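Local coordinates for protein coenzyme A transferase (Yersinia pestis, PDB 3QLI) that probably transfers coenzyme A from acyl-CoA thioesters to carboxylic acids such as acetate, at residues K284-A296 and A311-I325. Numbering follows the deposited sequence.
Sequences KTLDRGRSVFTFA and AIFSRPVDYVNDPHI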
ATOM      1  N   LYS A 284      13.920  -4.028 -20.952  1.00 16.61           N
ATOM      2  CA  LYS A 284      13.742  -4.362 -19.540  1.00 16.33           C
ATOM      3  C   LYS A 284      15.068  -4.531 -18.814  1.00 21.26           C
ATOM      4  O   LYS A 284      16.089  -4.912 -19.403  1.00 20.54           O
ATOM      5  CB  LYS A 284      12.896  -5.632 -19.355  1.00 14.92           C
ATOM      6  CG  LYS A 284      11.465  -5.517 -19.876  1.00 16.12           C
ATOM      7  CD  LYS A 284      10.496  -6.462 -19.118  1.00 15.74           C
ATOM      8  CE  LYS A 284      10.902  -7.909 -19.245  1.00 18.36           C
ATOM      9  NZ  LYS A 284       9.931  -8.864 -18.612  1.00 15.56           N
ATOM     10  N   THR A 285      15.037  -4.252 -17.517  1.00 18.12           N
ATOM     11  CA  THR A 285      16.172  -4.507 -16.645  1.00 19.53           C
ATOM     12  C   THR A 285      16.120  -5.943 -16.108  1.00 19.75           C
ATOM     13  O   THR A 285      17.135  -6.637 -16.055  1.00 21.10           O
ATOM     14  CB  THR A 285      16.191  -3.498 -15.486  1.00 20.87           C
ATOM     15  OG1 THR A 285      16.433  -2.195 -16.018  1.00 22.79           O
ATOM     16  CG2 THR A 285      17.266  -3.855 -14.443  1.00 20.79           C
ATOM     17  N   LEU A 286      14.936  -6.392 -15.713  1.00 17.52           N
ATOM     18  CA  LEU A 286      14.785  -7.762 -15.239  1.00 15.89           C
ATOM     19  C   LEU A 286      14.150  -8.605 -16.329  1.00 17.80           C
ATOM     20  O   LEU A 286      13.368  -8.095 -17.135  1.00 16.15           O
ATOM     21  CB  LEU A 286      13.897  -7.804 -13.989  1.00 14.51           C
ATOM     22  CG  LEU A 286      14.374  -6.976 -12.799  1.00 18.32           C
ATOM     23  CD1 LEU A 286      13.418  -7.128 -11.584  1.00 17.03           C
ATOM     24  CD2 LEU A 286      15.800  -7.378 -12.428  1.00 21.46           C
ATOM     25  N   ASP A 287      14.460  -9.899 -16.341  1.00 18.19           N
ATOM     26  CA  ASP A 287      13.842 -10.813 -17.297  1.00 19.05           C
ATOM     27  C   ASP A 287      13.990 -10.308 -18.725  1.00 17.52           C
ATOM     28  O   ASP A 287      13.065 -10.392 -19.538  1.00 17.56           O
ATOM     29  CB  ASP A 287      12.369 -10.994 -16.959  1.00 15.54           C
ATOM     30  CG  ASP A 287      12.156 -11.360 -15.500  1.00 16.81           C
ATOM     31  OD1 ASP A 287      12.477 -12.503 -15.116  1.00 19.03           O
ATOM     32  OD2 ASP A 287      11.686 -10.498 -14.739  1.00 16.48           O
ATOM     33  N   ARG A 288      15.154  -9.758 -19.036  1.00 19.44           N
ATOM     34  CA  ARG A 288      15.324  -9.193 -20.363  1.00 15.41           C
ATOM     35  C   ARG A 288      15.084 -10.266 -21.416  1.00 19.26           C
ATOM     36  O   ARG A 288      15.540 -11.411 -21.286  1.00 20.16           O
ATOM     37  CB  ARG A 288      16.708  -8.550 -20.519  1.00 21.22           C
ATOM     38  CG  ARG A 288      16.905  -7.863 -21.875  1.00 22.89           C
ATOM     39  CD  ARG A 288      18.224  -7.090 -21.923  1.00 29.35           C
ATOM     40  NE  ARG A 288      18.571  -6.718 -23.293  1.00 38.79           N
ATOM     41  CZ  ARG A 288      19.286  -5.642 -23.622  1.00 46.51           C
ATOM     42  NH1 ARG A 288      19.726  -4.820 -22.674  1.00 52.18           N
ATOM     43  NH2 ARG A 288      19.552  -5.382 -24.900  1.00 41.45           N
ATOM     44  N   GLY A 289      14.339  -9.908 -22.450  1.00 15.56           N
ATOM     45  CA  GLY A 289      14.071 -10.836 -23.533  1.00 18.79           C
ATOM     46  C   GLY A 289      12.836 -11.709 -23.343  1.00 20.94           C
ATOM     47  O   GLY A 289      12.460 -12.449 -24.247  1.00 20.52           O
ATOM     48  N   ARG A 290      12.197 -11.641 -22.180  1.00 16.77           N
ATOM     49  CA  ARG A 290      11.047 -12.521 -21.941  1.00 17.27           C
ATOM     50  C   ARG A 290       9.857 -11.775 -21.343  1.00 17.07           C
ATOM     51  O   ARG A 290      10.028 -10.870 -20.531  1.00 15.79           O
ATOM     52  CB  ARG A 290      11.438 -13.748 -21.101  1.00 20.10           C
ATOM     53  CG  ARG A 290      11.833 -13.438 -19.683  1.00 25.02           C
ATOM     54  CD  ARG A 290      12.578 -14.595 -19.019  1.00 29.67           C
ATOM     55  NE  ARG A 290      13.048 -14.206 -17.684  1.00 29.90           N
ATOM     56  CZ  ARG A 290      13.911 -14.906 -16.956  1.00 31.49           C
ATOM     57  NH1 ARG A 290      14.410 -16.052 -17.417  1.00 33.75           N
ATOM     58  NH2 ARG A 290      14.276 -14.455 -15.767  1.00 29.37           N
ATOM     59  N   SER A 291       8.655 -12.140 -21.786  1.00 13.69           N
ATOM     60  CA  SER A 291       7.433 -11.538 -21.270  1.00 15.12           C
ATOM     61  C   SER A 291       7.048 -12.265 -19.985  1.00 14.67           C
ATOM     62  O   SER A 291       6.872 -13.485 -19.983  1.00 14.96           O
ATOM     63  CB  SER A 291       6.295 -11.652 -22.291  1.00 16.67           C
ATOM     64  OG  SER A 291       6.555 -10.886 -23.456  1.00 15.43           O
ATOM     65  N   VAL A 292       6.940 -11.513 -18.894  1.00 13.46           N
ATOM     66  CA  VAL A 292       6.658 -12.093 -17.573  1.00 13.06           C
ATOM     67  C   VAL A 292       5.204 -11.870 -17.181  1.00 11.87           C
ATOM     68  O   VAL A 292       4.660 -10.771 -17.394  1.00 11.38           O
ATOM     69  CB  VAL A 292       7.600 -11.484 -16.500  1.00 14.65           C
ATOM     70  CG1 VAL A 292       7.136 -11.830 -15.096  1.00 14.56           C
ATOM     71  CG2 VAL A 292       9.037 -11.966 -16.728  1.00 15.19           C
ATOM     72  N   PHE A 293       4.574 -12.917 -16.626  1.00 11.57           N
ATOM     73  CA  PHE A 293       3.190 -12.853 -16.153  1.00 13.22           C
ATOM     74  C   PHE A 293       3.022 -13.851 -15.004  1.00 11.26           C
ATOM     75  O   PHE A 293       3.861 -14.734 -14.825  1.00 12.79           O
ATOM     76  CB  PHE A 293       2.199 -13.187 -17.279  1.00 13.38           C
ATOM     77  CG  PHE A 293       2.201 -14.650 -17.683  1.00 15.57           C
ATOM     78  CD1 PHE A 293       1.187 -15.503 -17.267  1.00 15.22           C
ATOM     79  CD2 PHE A 293       3.238 -15.171 -18.464  1.00 17.61           C
ATOM     80  CE1 PHE A 293       1.184 -16.849 -17.625  1.00 17.15           C
ATOM     81  CE2 PHE A 293       3.250 -16.518 -18.832  1.00 16.10           C
ATOM     82  CZ  PHE A 293       2.222 -17.360 -18.414  1.00 16.52           C
ATOM     83  N   THR A 294       1.955 -13.716 -14.221  1.00 10.80           N
ATOM     84  CA  THR A 294       1.738 -14.660 -13.123  1.00 10.84           C
ATOM     85  C   THR A 294       0.551 -15.614 -13.338  1.00 13.97           C
ATOM     86  O   THR A 294       0.566 -16.732 -12.834  1.00 14.14           O
ATOM     87  CB  THR A 294       1.673 -13.968 -11.737  1.00 11.23           C
ATOM     88  OG1 THR A 294       2.107 -14.891 -10.732  1.00 12.16           O
ATOM     89  CG2 THR A 294       0.267 -13.460 -11.406  1.00 11.76           C
ATOM     90  N   PHE A 295      -0.459 -15.184 -14.087  1.00 12.10           N
ATOM     91  CA  PHE A 295      -1.452 -16.124 -14.619  1.00 12.22           C
ATOM     92  C   PHE A 295      -2.054 -15.570 -15.921  1.00 13.23           C
ATOM     93  O   PHE A 295      -1.948 -14.366 -16.208  1.00 12.49           O
ATOM     94  CB  PHE A 295      -2.505 -16.520 -13.556  1.00 11.95           C
ATOM     95  CG  PHE A 295      -3.598 -15.496 -13.342  1.00 15.04           C
ATOM     96  CD1 PHE A 295      -4.861 -15.691 -13.894  1.00 17.57           C
ATOM     97  CD2 PHE A 295      -3.373 -14.354 -12.582  1.00 16.81           C
ATOM     98  CE1 PHE A 295      -5.878 -14.764 -13.705  1.00 14.61           C
ATOM     99  CE2 PHE A 295      -4.387 -13.422 -12.378  1.00 15.12           C
ATOM    100  CZ  PHE A 295      -5.641 -13.628 -12.936  1.00 17.74           C
ATOM    101  N   ALA A 296      -2.646 -16.454 -16.724  1.00 13.21           N
ATOM    102  CA  ALA A 296      -3.138 -16.073 -18.048  1.00 13.33           C
ATOM    103  C   ALA A 296      -4.619 -16.381 -18.202  1.00 14.78           C
ATOM    104  O   ALA A 296      -5.090 -17.413 -17.739  1.00 15.29           O
ATOM    105  CB  ALA A 296      -2.357 -16.800 -19.117  1.00 13.87           C
ATOM    106  N   ALA A 311       9.975 -17.197 -25.302  1.00 16.91           N
ATOM    107  CA  ALA A 311      10.042 -15.792 -24.901  1.00 17.97           C
ATOM    108  C   ALA A 311       8.907 -15.376 -23.971  1.00 18.01           C
ATOM    109  O   ALA A 311       8.679 -14.188 -23.758  1.00 18.10           O
ATOM    110  CB  ALA A 311      10.098 -14.872 -26.122  1.00 20.38           C
ATOM    111  N   ILE A 312       8.188 -16.354 -23.428  1.00 16.90           N
ATOM    112  CA  ILE A 312       7.160 -16.076 -22.430  1.00 17.75           C
ATOM    113  C   ILE A 312       7.558 -16.859 -21.186  1.00 22.40           C
ATOM    114  O   ILE A 312       7.919 -18.038 -21.275  1.00 23.21           O
ATOM    115  CB  ILE A 312       5.737 -16.458 -22.937  1.00 22.16           C
ATOM    116  CG1 ILE A 312       5.362 -15.607 -24.153  1.00 17.17           C
ATOM    117  CG2 ILE A 312       4.672 -16.263 -21.847  1.00 22.20           C
ATOM    118  CD1 ILE A 312       4.076 -16.038 -24.853  1.00 21.33           C
ATOM    119  N   PHE A 313       7.533 -16.205 -20.028  1.00 16.40           N
ATOM    120  CA  PHE A 313       8.084 -16.828 -18.825  1.00 14.39           C
ATOM    121  C   PHE A 313       7.233 -16.490 -17.614  1.00 16.33           C
ATOM    122  O   PHE A 313       7.277 -15.366 -17.134  1.00 14.35           O
ATOM    123  CB  PHE A 313       9.527 -16.339 -18.620  1.00 16.70           C
ATOM    124  CG  PHE A 313      10.322 -17.150 -17.630  1.00 17.62           C
ATOM    125  CD1 PHE A 313      10.831 -18.390 -17.983  1.00 19.55           C
ATOM    126  CD2 PHE A 313      10.606 -16.651 -16.373  1.00 18.89           C
ATOM    127  CE1 PHE A 313      11.577 -19.133 -17.081  1.00 20.18           C
ATOM    128  CE2 PHE A 313      11.355 -17.379 -15.472  1.00 20.96           C
ATOM    129  CZ  PHE A 313      11.838 -18.628 -15.821  1.00 20.35           C
ATOM    130  N   SER A 314       6.457 -17.451 -17.114  1.00 15.37           N
ATOM    131  CA  SER A 314       5.637 -17.171 -15.942  1.00 14.82           C
ATOM    132  C   SER A 314       6.496 -17.117 -14.680  1.00 13.05           C
ATOM    133  O   SER A 314       7.504 -17.826 -14.550  1.00 13.10           O
ATOM    134  CB  SER A 314       4.519 -18.202 -15.782  1.00 13.75           C
ATOM    135  OG  SER A 314       5.056 -19.454 -15.425  1.00 13.57           O
ATOM    136  N   ARG A 315       6.095 -16.258 -13.750  1.00 13.89           N
ATOM    137  CA  ARG A 315       6.756 -16.198 -12.451  1.00 14.26           C
ATOM    138  C   ARG A 315       5.723 -16.063 -11.334  1.00 13.16           C
ATOM    139  O   ARG A 315       4.589 -15.640 -11.575  1.00 11.15           O
ATOM    140  CB  ARG A 315       7.794 -15.066 -12.437  1.00 15.24           C
ATOM    141  CG  ARG A 315       8.862 -15.261 -13.525  1.00 16.53           C
ATOM    142  CD  ARG A 315      10.116 -14.415 -13.302  1.00 21.66           C
ATOM    143  NE  ARG A 315      10.805 -14.772 -12.069  1.00 19.65           N
ATOM    144  CZ  ARG A 315      12.036 -14.377 -11.750  1.00 24.12           C
ATOM    145  NH1 ARG A 315      12.727 -13.614 -12.588  1.00 24.66           N
ATOM    146  NH2 ARG A 315      12.582 -14.758 -10.591  1.00 20.24           N
ATOM    147  N   PRO A 316       6.095 -16.453 -10.108  1.00 13.16           N
ATOM    148  CA  PRO A 316       5.127 -16.440  -9.001  1.00 13.12           C
ATOM    149  C   PRO A 316       4.681 -15.039  -8.622  1.00 14.95           C
ATOM    150  O   PRO A 316       5.406 -14.075  -8.867  1.00 12.26           O
ATOM    151  CB  PRO A 316       5.905 -17.071  -7.832  1.00 13.95           C
ATOM    152  CG  PRO A 316       7.351 -17.043  -8.245  1.00 15.55           C
ATOM    153  CD  PRO A 316       7.350 -17.125  -9.742  1.00 14.22           C
ATOM    154  N   VAL A 317       3.509 -14.937  -8.001  1.00 10.41           N
ATOM    155  CA  VAL A 317       2.894 -13.628  -7.785  1.00 11.17           C
ATOM    156  C   VAL A 317       3.674 -12.770  -6.789  1.00 12.88           C
ATOM    157  O   VAL A 317       3.659 -11.546  -6.881  1.00 13.95           O
ATOM    158  CB  VAL A 317       1.407 -13.756  -7.374  1.00 11.47           C
ATOM    159  CG1 VAL A 317       1.281 -14.509  -6.028  1.00 13.39           C
ATOM    160  CG2 VAL A 317       0.737 -12.382  -7.340  1.00 13.25           C
ATOM    161  N   ASP A 318       4.396 -13.402  -5.866  1.00 11.11           N
ATOM    162  CA  ASP A 318       5.162 -12.620  -4.897  1.00 15.05           C
ATOM    163  C   ASP A 318       6.396 -11.976  -5.539  1.00 14.56           C
ATOM    164  O   ASP A 318       7.024 -11.104  -4.945  1.00 16.07           O
ATOM    165  CB  ASP A 318       5.535 -13.447  -3.655  1.00 14.59           C
ATOM    166  CG  ASP A 318       6.273 -14.743  -3.998  1.00 20.00           C
ATOM    167  OD1 ASP A 318       5.888 -15.463  -4.946  1.00 15.65           O
ATOM    168  OD2 ASP A 318       7.248 -15.051  -3.290  1.00 26.17           O
ATOM    169  N   TYR A 319       6.729 -12.398  -6.757  1.00 12.05           N
ATOM    170  CA  TYR A 319       7.736 -11.690  -7.567  1.00 13.12           C
ATOM    171  C   TYR A 319       7.059 -10.666  -8.466  1.00 14.16           C
ATOM    172  O   TYR A 319       7.377  -9.469  -8.451  1.00 14.09           O
ATOM    173  CB  TYR A 319       8.519 -12.687  -8.429  1.00 15.75           C
ATOM    174  CG  TYR A 319       9.495 -12.077  -9.434  1.00 15.80           C
ATOM    175  CD1 TYR A 319      10.806 -11.787  -9.072  1.00 18.26           C
ATOM    176  CD2 TYR A 319       9.111 -11.813 -10.749  1.00 15.17           C
ATOM    177  CE1 TYR A 319      11.698 -11.244  -9.975  1.00 17.96           C
ATOM    178  CE2 TYR A 319      10.002 -11.266 -11.658  1.00 16.93           C
ATOM    179  CZ  TYR A 319      11.298 -10.986 -11.262  1.00 17.29           C
ATOM    180  OH  TYR A 319      12.202 -10.450 -12.165  1.00 19.46           O
ATOM    181  N   VAL A 320       6.118 -11.147  -9.265  1.00 12.48           N
ATOM    182  CA  VAL A 320       5.534 -10.318 -10.307  1.00 11.49           C
ATOM    183  C   VAL A 320       4.861  -9.079  -9.739  1.00 15.55           C
ATOM    184  O   VAL A 320       4.992  -7.981 -10.303  1.00 13.11           O
ATOM    185  CB  VAL A 320       4.506 -11.112 -11.132  1.00 13.42           C
ATOM    186  CG1 VAL A 320       3.739 -10.180 -12.066  1.00 11.29           C
ATOM    187  CG2 VAL A 320       5.206 -12.245 -11.905  1.00 10.27           C
ATOM    188  N   ASN A 321       4.134  -9.255  -8.638  1.00 13.54           N
ATOM    189  CA  ASN A 321       3.369  -8.159  -8.045  1.00 14.30           C
ATOM    190  C   ASN A 321       4.104  -7.449  -6.903  1.00 15.81           C
ATOM    191  O   ASN A 321       3.492  -6.686  -6.168  1.00 15.44           O
ATOM    192  CB  ASN A 321       1.994  -8.648  -7.538  1.00 12.39           C
ATOM    193  CG  ASN A 321       0.987  -8.816  -8.658  1.00 15.96           C
ATOM    194  OD1 ASN A 321       1.276  -9.458  -9.666  1.00 14.78           O
ATOM    195  ND2 ASN A 321      -0.194  -8.197  -8.510  1.00 16.22           N
ATOM    196  N   ASP A 322       5.403  -7.693  -6.748  1.00 14.74           N
ATOM    197  CA  ASP A 322       6.193  -6.942  -5.769  1.00 15.78           C
ATOM    198  C   ASP A 322       6.497  -5.565  -6.365  1.00 16.46           C
ATOM    199  O   ASP A 322       7.169  -5.465  -7.391  1.00 14.63           O
ATOM    200  CB  ASP A 322       7.502  -7.681  -5.469  1.00 16.08           C
ATOM    201  CG  ASP A 322       8.352  -6.978  -4.413  1.00 21.88           C
ATOM    202  OD1 ASP A 322       8.134  -5.770  -4.150  1.00 17.61           O
ATOM    203  OD2 ASP A 322       9.248  -7.645  -3.854  1.00 18.98           O
ATOM    204  N   PRO A 323       6.002  -4.491  -5.735  1.00 17.71           N
ATOM    205  CA  PRO A 323       6.255  -3.178  -6.346  1.00 16.01           C
ATOM    206  C   PRO A 323       7.742  -2.889  -6.525  1.00 17.45           C
ATOM    207  O   PRO A 323       8.106  -2.186  -7.472  1.00 15.38           O
ATOM    208  CB  PRO A 323       5.642  -2.191  -5.342  1.00 15.65           C
ATOM    209  CG  PRO A 323       4.594  -2.998  -4.610  1.00 22.14           C
ATOM    210  CD  PRO A 323       5.145  -4.402  -4.535  1.00 16.96           C
ATOM    211  N   HIS A 324       8.588  -3.417  -5.641  1.00 15.68           N
ATOM    212  CA  HIS A 324      10.029  -3.192  -5.766  1.00 17.54           C
ATOM    213  C   HIS A 324      10.572  -3.824  -7.033  1.00 19.15           C
ATOM    214  O   HIS A 324      11.436  -3.253  -7.705  1.00 19.87           O
ATOM    215  CB  HIS A 324      10.801  -3.734  -4.563  1.00 18.39           C
ATOM    216  CG  HIS A 324      12.286  -3.699  -4.754  1.00 20.64           C
ATOM    217  ND1 HIS A 324      13.017  -2.536  -4.668  1.00 23.68           N
ATOM    218  CD2 HIS A 324      13.172  -4.677  -5.061  1.00 19.15           C
ATOM    219  CE1 HIS A 324      14.290  -2.798  -4.902  1.00 24.96           C
ATOM    220  NE2 HIS A 324      14.410  -4.092  -5.139  1.00 25.91           N
ATOM    221  N   ILE A 325      10.052  -5.004  -7.366  1.00 16.61           N
ATOM    222  CA  ILE A 325      10.430  -5.690  -8.601  1.00 13.17           C
ATOM    223  C   ILE A 325       9.883  -4.959  -9.834  1.00 14.17           C
ATOM    224  O   ILE A 325      10.606  -4.705 -10.803  1.00 14.48           O
ATOM    225  CB  ILE A 325       9.896  -7.129  -8.590  1.00 14.29           C
ATOM    226  CG1 ILE A 325      10.600  -7.953  -7.504  1.00 15.72           C
ATOM    227  CG2 ILE A 325      10.074  -7.787  -9.951  1.00 15.20           C
ATOM    228  CD1 ILE A 325      12.102  -8.077  -7.692  1.00 19.83           C
TER
HETATM  229  O   HOH W   1       7.566 -12.303 -25.396  1.00 18.55           O
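Arg290 lies alongside Phe313, both side chains pointing the same way. Its CB sits 3.9 Å from Ala311 O, and CG and CD then pass Phe313 CB, with Arg290 CD coming to 3.5 Å. From CG to NE the chain is extended, which carries NE over Phe313 CD2 and lays the guanidinium flat on the ring: a cation-pi stack with planes 7° apart and Arg290 CZ 4.1 Å from the ring centroid. NH1 ends over the ring centre, while Arg290 NH2 makes a salt bridge to Asp287 OD1 at 2.7 Å.

On its syn lone pair Asp287 OD1 takes a second arginine, Arg315 NH1 at 2.8 Å, the Asp287 carboxylate standing nearly perpendicular to the Arg315 guanidinium. This shared anion, with Glu190 as second partner of Arg315, probably offsets the nearness of the two guanidiniums. Asp287 OD2 accepts from Tyr319 OH at 2.6 Å, and the Tyr319 ring carries the Arg315 guanidinium over one face and Ile325 CG2 over the other.

Behind this network, strands 291-293 and 312-314 form a short parallel pair, with backbone hydrogen bonds Ser291 N to Ala311 O, Phe313 N to Ser291 O and Arg315 N to Phe293 O. Phe293 and Ile312 pack against strand 265-266, and Ile312 also meets helices 268-276 and 300-306. Helix 317-320 leads to Asn321, whose ND2 is hydrogen-bonded to Glu264, which carries CoA covalently in a structure of this protein; this end of the contact therefore adjoins the CoA site, probably the catalytic centre.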